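Local coordinates for protein beta-hexosaminidase (Neisseria gonorrhoeae, PDB 6JTJ) that probably cleaves terminal N-acetylglucosamine from peptidoglycan fragments during cell-wall recycling, acting as a family 3 glycoside hydrolase of the NagZ type, at residues I72-R77 and T87-I92; Q279-D284 and G289-D294. One frame throughout, in Å; residues are numbered along the deposited sequence.

Overall arrangement
Both contacts are buried and pack a helix against a strand of the same sheet, but they lie on opposite sides of the chain's centre, with their own centres about 27 Å apart, and share no strand or helix. In interaction 1 the strand comes first in the chain and the helix follows; in interaction 2 a helix leads by a short turn into the strand. Their chemistry differs too. Interaction 1 is purely apolar across the interface, whereas interaction 2 adds an arginine that binds a backbone carbonyl just ahead of the strand. Each strand also reaches toward the sugar site: I73 touches N-acetylglucosamine, and D294 is the predicted nucleophile.

Interaction 1 of 2, residues I72-R77 and T87-I92; sequences IILFRR and TLTAEI
L74 reaches from the strand toward the helix and divides its two methyls between neighbouring helical residues. Its CD1 lies 4.3 Å from CG2 of T89, while its other branch, CD2, lies 4.2 Å from CD2 of L88. The L88 side chain heads away from the helix backbone because its CG is anti to the backbone N (chi1 176°), and its CD2 is the branch that touches. T89 presents its methyl to the leucine and gives its hydroxyl to the backbone carbonyl of C157, so the apolar and polar halves of one small side chain serve different neighbours. Two residues back on the strand, I72 also points at the helix, and its CG1 approaches the CG2 branch of I92 at 4.4 Å. At these distances the side chains touch lightly, with no sign of strain. Strand 72-74 and helix 87-92 run almost antiparallel, at 173°, and their axes come no closer than 11.7 Å; I102 of the adjacent strand 101-108 touches L74, T89 and I92. I73, between I72 and L74, instead touches N-acetylglucosamine. The helix 82-94 thus packs on the strand it follows within a beta-alpha-beta crossover, the repeating unit of the TIM-barrel-type catalytic domain of glycoside hydrolase family 3.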
ATOM      1  N   ILE C  72      16.679 -10.467  13.264  1.00 29.28           N
ATOM      2  CA  ILE C  72      16.679 -10.418  11.811  1.00 29.06           C
ATOM      3  C   ILE C  72      15.249 -10.586  11.302  1.00 27.95           C
ATOM      4  O   ILE C  72      14.495 -11.419  11.797  1.00 24.82           O
ATOM      5  CB  ILE C  72      17.520 -11.580  11.243  1.00 31.71           C
ATOM      6  CG1 ILE C  72      19.013 -11.378  11.548  1.00 34.01           C
ATOM      7  CG2 ILE C  72      17.290 -11.771   9.750  1.00 31.45           C
ATOM      8  CD1 ILE C  72      19.614 -10.112  10.969  1.00 35.56           C
ATOM      9  N   ILE C  73      14.889  -9.802  10.292  1.00 27.52           N
ATOM     10  CA  ILE C  73      13.628  -9.977   9.592  1.00 26.87           C
ATOM     11  C   ILE C  73      13.945 -10.548   8.221  1.00 27.44           C
ATOM     12  O   ILE C  73      14.833 -10.048   7.531  1.00 26.46           O
ATOM     13  CB  ILE C  73      12.791  -8.666   9.481  1.00 26.77           C
ATOM     14  CG1 ILE C  73      11.532  -8.867   8.634  1.00 27.33           C
ATOM     15  CG2 ILE C  73      13.593  -7.537   8.852  1.00 27.44           C
ATOM     16  CD1 ILE C  73      10.585  -7.682   8.709  1.00 29.15           C
ATOM     17  N   LEU C  74      13.202 -11.579   7.834  1.00 26.71           N
ATOM     18  CA  LEU C  74      13.357 -12.193   6.528  1.00 30.04           C
ATOM     19  C   LEU C  74      12.254 -11.773   5.564  1.00 30.53           C
ATOM     20  O   LEU C  74      11.168 -11.345   5.972  1.00 26.88           O
ATOM     21  CB  LEU C  74      13.358 -13.714   6.653  1.00 30.33           C
ATOM     22  CG  LEU C  74      14.494 -14.299   7.506  1.00 32.80           C
ATOM     23  CD1 LEU C  74      14.319 -15.797   7.659  1.00 33.23           C
ATOM     24  CD2 LEU C  74      15.860 -13.986   6.904  1.00 35.22           C
ATOM     25  N   PHE C  75      12.569 -11.895   4.278  1.00 30.54           N
ATOM     26  CA  PHE C  75      11.683 -11.508   3.194  1.00 31.89           C
ATOM     27  C   PHE C  75      11.682 -12.607   2.145  1.00 33.99           C
ATOM     28  O   PHE C  75      12.417 -13.586   2.265  1.00 30.93           O
ATOM     29  CB  PHE C  75      12.159 -10.196   2.579  1.00 32.06           C
ATOM     30  CG  PHE C  75      12.069  -9.031   3.515  1.00 31.68           C
ATOM     31  CD1 PHE C  75      10.866  -8.399   3.731  1.00 29.98           C
ATOM     32  CD2 PHE C  75      13.190  -8.584   4.196  1.00 32.60           C
ATOM     33  CE1 PHE C  75      10.779  -7.329   4.583  1.00 30.81           C
ATOM     34  CE2 PHE C  75      13.110  -7.520   5.062  1.00 32.33           C
ATOM     35  CZ  PHE C  75      11.900  -6.885   5.248  1.00 31.93           C
ATOM     36  N   ARG C  76      10.872 -12.434   1.100  1.00 36.98           N
ATOM     37  CA  ARG C  76      10.775 -13.439   0.053  1.00 35.81           C
ATOM     38  C   ARG C  76      12.125 -13.705  -0.637  1.00 35.27           C
ATOM     39  O   ARG C  76      12.389 -14.818  -1.030  1.00 32.55           O
ATOM     40  CB  ARG C  76       9.725 -13.060  -0.987  1.00 35.41           C
ATOM     41  CG  ARG C  76       9.498 -14.139  -2.041  1.00 33.28           C
ATOM     42  CD  ARG C  76       8.257 -13.898  -2.875  1.00 33.42           C
ATOM     43  NE  ARG C  76       7.022 -14.097  -2.111  1.00 30.02           N
ATOM     44  CZ  ARG C  76       5.797 -13.880  -2.588  1.00 30.56           C
ATOM     45  NH1 ARG C  76       5.620 -13.483  -3.849  1.00 29.81           N
ATOM     46  NH2 ARG C  76       4.734 -14.051  -1.806  1.00 29.21           N
ATOM     47  N   ARG C  77      12.960 -12.679  -0.772  1.00 37.09           N
ATOM     48  CA  ARG C  77      14.282 -12.825  -1.400  1.00 39.19           C
ATOM     49  C   ARG C  77      15.218 -13.746  -0.616  1.00 41.65           C
ATOM     50  O   ARG C  77      16.243 -14.176  -1.138  1.00 47.34           O
ATOM     51  CB  ARG C  77      14.967 -11.464  -1.561  1.00 36.99           C
ATOM     52  CG  ARG C  77      15.324 -10.793  -0.249  1.00 35.62           C
ATOM     53  CD  ARG C  77      16.151  -9.545  -0.469  1.00 35.14           C
ATOM     54  NE  ARG C  77      16.726  -9.114   0.804  1.00 34.29           N
ATOM     55  CZ  ARG C  77      16.184  -8.215   1.617  1.00 35.15           C
ATOM     56  NH1 ARG C  77      15.051  -7.595   1.295  1.00 33.59           N
ATOM     57  NH2 ARG C  77      16.792  -7.908   2.753  1.00 34.81           N
ATOM     58  N   THR C  87      18.487 -24.159   6.813  1.00 47.97           N
ATOM     59  CA  THR C  87      19.932 -23.965   6.848  1.00 49.86           C
ATOM     60  C   THR C  87      20.262 -22.513   7.180  1.00 46.72           C
ATOM     61  O   THR C  87      21.150 -22.231   7.985  1.00 42.28           O
ATOM     62  CB  THR C  87      20.558 -24.311   5.482  1.00 52.42           C
ATOM     63  OG1 THR C  87      20.057 -25.574   5.041  1.00 56.99           O
ATOM     64  CG2 THR C  87      22.056 -24.382   5.573  1.00 53.30           C
ATOM     65  N   LEU C  88      19.526 -21.601   6.555  1.00 44.50           N
ATOM     66  CA  LEU C  88      19.703 -20.187   6.809  1.00 45.03           C
ATOM     67  C   LEU C  88      19.418 -19.825   8.267  1.00 43.53           C
ATOM     68  O   LEU C  88      20.211 -19.136   8.894  1.00 46.73           O
ATOM     69  CB  LEU C  88      18.813 -19.359   5.873  1.00 46.65           C
ATOM     70  CG  LEU C  88      18.822 -17.855   6.092  1.00 46.83           C
ATOM     71  CD1 LEU C  88      20.242 -17.322   6.004  1.00 49.28           C
ATOM     72  CD2 LEU C  88      17.914 -17.168   5.079  1.00 50.68           C
ATOM     73  N   THR C  89      18.294 -20.277   8.808  1.00 41.75           N
ATOM     74  CA  THR C  89      17.942 -19.903  10.173  1.00 42.93           C
ATOM     75  C   THR C  89      18.922 -20.529  11.156  1.00 45.72           C
ATOM     76  O   THR C  89      19.280 -19.914  12.154  1.00 46.74           O
ATOM     77  CB  THR C  89      16.484 -20.254  10.544  1.00 40.20           C
ATOM     78  OG1 THR C  89      16.236 -21.645  10.345  1.00 42.26           O
ATOM     79  CG2 THR C  89      15.500 -19.452   9.688  1.00 43.13           C
ATOM     80  N   ALA C  90      19.356 -21.753  10.865  1.00 50.84           N
ATOM     81  CA  ALA C  90      20.290 -22.445  11.740  1.00 49.43           C
ATOM     82  C   ALA C  90      21.607 -21.685  11.811  1.00 49.58           C
ATOM     83  O   ALA C  90      22.115 -21.431  12.899  1.00 50.92           O
ATOM     84  CB  ALA C  90      20.518 -23.864  11.268  1.00 53.32           C
ATOM     85  N   GLU C  91      22.139 -21.288  10.660  1.00 48.88           N
ATOM     86  CA  GLU C  91      23.404 -20.565  10.652  1.00 51.43           C
ATOM     87  C   GLU C  91      23.286 -19.175  11.287  1.00 50.98           C
ATOM     88  O   GLU C  91      24.235 -18.698  11.881  1.00 45.93           O
ATOM     89  CB  GLU C  91      24.024 -20.515   9.244  1.00 55.33           C
ATOM     90  CG  GLU C  91      23.346 -19.600   8.242  1.00 59.17           C
ATOM     91  CD  GLU C  91      24.008 -19.632   6.877  1.00 63.58           C
ATOM     92  OE1 GLU C  91      25.183 -20.014   6.822  1.00 64.37           O
ATOM     93  OE2 GLU C  91      23.374 -19.290   5.848  1.00 61.59           O
ATOM     94  N   ILE C  92      22.126 -18.535  11.180  1.00 49.11           N
ATOM     95  CA  ILE C  92      21.891 -17.284  11.903  1.00 47.09           C
ATOM     96  C   ILE C  92      21.930 -17.516  13.413  1.00 45.76           C
ATOM     97  O   ILE C  92      22.526 -16.734  14.151  1.00 46.58           O
ATOM     98  CB  ILE C  92      20.532 -16.643  11.512  1.00 48.02           C
ATOM     99  CG1 ILE C  92      20.625 -16.051  10.103  1.00 49.00           C
ATOM    100  CG2 ILE C  92      20.122 -15.560  12.505  1.00 45.82           C
ATOM    101  CD1 ILE C  92      19.287 -15.800   9.441  1.00 50.16           C
TER

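Interaction 2 of 2, residues Q279-D284 and G289-D294; sequences QILRRD and GVIFSD
R282 grips the carbonyl of G289 with both terminal nitrogens. NH1 stands 2.8 Å from G289 O with an N-H...O angle of 154°, and NH2 stands 3.0 Å from the same G289 O in a more bent bond of 139°. The oxygen lies practically in the guanidinium plane, so the fork is flat, and NH2 lies almost on the extension of the G289 C=O bond, beyond the oxygen. The arginine chain bends at chi2 (-66°), which brings the guanidinium to G289, just before the strand. Its charge is met by D320 in a salt bridge through NH2, and NH1 also bonds the carbonyl of F287 in the intervening turn; the D320 carboxylate in addition accepts the backbone N-H of I291.

A van der Waals contact adds to this: CD1 of I291 lies over one guanidinium face of R282, offset toward the rim, 3.5 Å from NH2. The apolar pair is L281 with I291, meeting tip to tip, CD2 to CD1, at 3.7 Å.

The flat fork on G289 O, the bonds to F287 and D320 and the methyl over one face should limit rotation of the guanidinium, and R282 with D320 ties the helix end and turn to the strand that carries D294, the predicted nucleophile.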
ATOM      1  N   GLN C 279       3.073   7.729  26.845  1.00 37.28           N
ATOM      2  CA  GLN C 279       1.943   8.175  27.614  1.00 41.04           C
ATOM      3  C   GLN C 279       0.724   7.268  27.365  1.00 38.26           C
ATOM      4  O   GLN C 279       0.065   6.833  28.320  1.00 38.83           O
ATOM      5  CB  GLN C 279       1.708   9.670  27.304  1.00 46.26           C
ATOM      6  CG  GLN C 279       0.505  10.347  27.928  1.00 53.95           C
ATOM      7  CD  GLN C 279       0.370  11.808  27.505  1.00 59.82           C
ATOM      8  OE1 GLN C 279       1.350  12.456  27.116  1.00 61.42           O
ATOM      9  NE2 GLN C 279      -0.852  12.325  27.566  1.00 59.82           N
ATOM     10  N   ILE C 280       0.426   6.963  26.100  1.00 33.79           N
ATOM     11  CA  ILE C 280      -0.780   6.188  25.802  1.00 30.95           C
ATOM     12  C   ILE C 280      -0.529   4.688  25.871  1.00 28.92           C
ATOM     13  O   ILE C 280      -1.156   4.000  26.660  1.00 27.23           O
ATOM     14  CB  ILE C 280      -1.419   6.617  24.462  1.00 31.26           C
ATOM     15  CG1 ILE C 280      -1.975   8.045  24.601  1.00 31.73           C
ATOM     16  CG2 ILE C 280      -2.563   5.700  24.082  1.00 30.39           C
ATOM     17  CD1 ILE C 280      -2.234   8.754  23.289  1.00 32.08           C
ATOM     18  N   LEU C 281       0.405   4.179  25.070  1.00 26.60           N
ATOM     19  CA  LEU C 281       0.626   2.736  25.019  1.00 24.74           C
ATOM     20  C   LEU C 281       1.229   2.152  26.306  1.00 23.83           C
ATOM     21  O   LEU C 281       0.742   1.148  26.804  1.00 23.03           O
ATOM     22  CB  LEU C 281       1.491   2.367  23.797  1.00 24.62           C
ATOM     23  CG  LEU C 281       1.735   0.882  23.539  1.00 24.41           C
ATOM     24  CD1 LEU C 281       0.442   0.081  23.516  1.00 23.97           C
ATOM     25  CD2 LEU C 281       2.510   0.692  22.232  1.00 23.89           C
ATOM     26  N   ARG C 282       2.305   2.743  26.820  1.00 25.31           N
ATOM     27  CA  ARG C 282       2.925   2.252  28.057  1.00 28.83           C
ATOM     28  C   ARG C 282       2.066   2.581  29.271  1.00 32.61           C
ATOM     29  O   ARG C 282       1.607   1.682  29.966  1.00 35.72           O
ATOM     30  CB  ARG C 282       4.334   2.830  28.266  1.00 28.70           C
ATOM     31  CG  ARG C 282       5.404   2.380  27.283  1.00 28.23           C
ATOM     32  CD  ARG C 282       5.716   0.909  27.419  1.00 27.25           C
ATOM     33  NE  ARG C 282       6.802   0.527  26.533  1.00 26.51           N
ATOM     34  CZ  ARG C 282       6.975  -0.687  26.009  1.00 24.91           C
ATOM     35  NH1 ARG C 282       6.137  -1.678  26.255  1.00 23.46           N
ATOM     36  NH2 ARG C 282       8.032  -0.917  25.240  1.00 25.78           N
ATOM     37  N   ARG C 283       1.857   3.869  29.523  1.00 36.66           N
ATOM     38  CA  ARG C 283       1.223   4.302  30.769  1.00 42.95           C
ATOM     39  C   ARG C 283      -0.255   3.973  30.834  1.00 42.53           C
ATOM     40  O   ARG C 283      -0.704   3.327  31.762  1.00 44.03           O
ATOM     41  CB  ARG C 283       1.377   5.815  31.004  1.00 48.84           C
ATOM     42  CG  ARG C 283       1.876   6.112  32.400  1.00 55.37           C
ATOM     43  CD  ARG C 283       1.456   7.421  32.981  1.00 61.22           C
ATOM     44  NE  ARG C 283       1.353   8.586  32.126  1.00 65.94           N
ATOM     45  CZ  ARG C 283       0.235   8.957  31.515  1.00 65.49           C
ATOM     46  NH1 ARG C 283      -0.864   8.201  31.590  1.00 64.77           N
ATOM     47  NH2 ARG C 283       0.234  10.062  30.799  1.00 64.54           N
ATOM     48  N   ASP C 284      -1.008   4.462  29.862  1.00 38.88           N
ATOM     49  CA  ASP C 284      -2.448   4.340  29.880  1.00 39.50           C
ATOM     50  C   ASP C 284      -2.905   2.899  29.598  1.00 38.60           C
ATOM     51  O   ASP C 284      -3.769   2.369  30.300  1.00 39.49           O
ATOM     52  CB  ASP C 284      -3.026   5.319  28.876  1.00 44.30           C
ATOM     53  CG  ASP C 284      -4.475   5.607  29.110  1.00 52.11           C
ATOM     54  OD1 ASP C 284      -5.199   4.712  29.595  1.00 59.54           O
ATOM     55  OD2 ASP C 284      -4.909   6.723  28.756  1.00 57.69           O
ATOM     56  N   GLY C 289       5.259  -5.136  26.263  1.00 23.29           N
ATOM     57  CA  GLY C 289       6.013  -5.833  25.244  1.00 21.74           C
ATOM     58  C   GLY C 289       6.900  -4.935  24.412  1.00 20.56           C
ATOM     59  O   GLY C 289       7.193  -3.805  24.775  1.00 18.80           O
ATOM     60  N   VAL C 290       7.335  -5.469  23.275  1.00 20.90           N
ATOM     61  CA  VAL C 290       8.206  -4.743  22.347  1.00 21.00           C
ATOM     62  C   VAL C 290       7.425  -3.699  21.565  1.00 20.36           C
ATOM     63  O   VAL C 290       6.339  -3.969  21.031  1.00 20.59           O
ATOM     64  CB  VAL C 290       8.843  -5.695  21.312  1.00 19.69           C
ATOM     65  CG1 VAL C 290       9.475  -4.927  20.153  1.00 19.25           C
ATOM     66  CG2 VAL C 290       9.844  -6.596  21.993  1.00 20.12           C
ATOM     67  N   ILE C 291       7.984  -2.498  21.495  1.00 21.07           N
ATOM     68  CA  ILE C 291       7.544  -1.527  20.509  1.00 20.60           C
ATOM     69  C   ILE C 291       8.627  -1.486  19.438  1.00 21.69           C
ATOM     70  O   ILE C 291       9.752  -1.011  19.702  1.00 22.22           O
ATOM     71  CB  ILE C 291       7.331  -0.157  21.139  1.00 21.75           C
ATOM     72  CG1 ILE C 291       6.256  -0.238  22.217  1.00 21.51           C
ATOM     73  CG2 ILE C 291       6.914   0.857  20.079  1.00 22.95           C
ATOM     74  CD1 ILE C 291       6.097   1.038  23.021  1.00 21.57           C
ATOM     75  N   PHE C 292       8.317  -1.999  18.250  1.00 19.80           N
ATOM     76  CA  PHE C 292       9.196  -1.841  17.099  1.00 20.59           C
ATOM     77  C   PHE C 292       9.094  -0.443  16.502  1.00 23.27           C
ATOM     78  O   PHE C 292       8.077   0.208  16.648  1.00 23.29           O
ATOM     79  CB  PHE C 292       8.842  -2.826  16.013  1.00 21.09           C
ATOM     80  CG  PHE C 292       9.221  -4.230  16.324  1.00 21.91           C
ATOM     81  CD1 PHE C 292      10.559  -4.606  16.393  1.00 22.24           C
ATOM     82  CD2 PHE C 292       8.247  -5.184  16.549  1.00 22.75           C
ATOM     83  CE1 PHE C 292      10.912  -5.909  16.657  1.00 22.55           C
ATOM     84  CE2 PHE C 292       8.598  -6.490  16.827  1.00 22.81           C
ATOM     85  CZ  PHE C 292       9.931  -6.855  16.880  1.00 22.43           C
ATOM     86  N   SER C 293      10.144   0.016  15.814  1.00 24.29           N
ATOM     87  CA  SER C 293      10.097   1.292  15.089  1.00 26.58           C
ATOM     88  C   SER C 293       9.498   1.026  13.717  1.00 30.17           C
ATOM     89  O   SER C 293       9.302  -0.114  13.342  1.00 30.01           O
ATOM     90  CB  SER C 293      11.508   1.859  14.892  1.00 27.22           C
ATOM     91  OG  SER C 293      12.179   1.207  13.831  1.00 24.43           O
ATOM     92  N   ASP C 294       9.252   2.055  12.922  1.00 38.43           N
ATOM     93  CA  ASP C 294       9.027   1.758  11.465  1.00 46.74           C
ATOM     94  C   ASP C 294      10.379   1.446  10.838  1.00 47.37           C
ATOM     95  O   ASP C 294      11.400   1.693  11.472  1.00 44.58           O
ATOM     96  CB  ASP C 294       8.315   2.861  10.653  1.00 50.50           C
ATOM     97  CG  ASP C 294       8.085   4.132  11.425  1.00 56.53           C
ATOM     98  OD1 ASP C 294       8.717   4.298  12.502  1.00 54.31           O
ATOM     99  OD2 ASP C 294       7.251   4.944  10.933  1.00 54.99           O
TER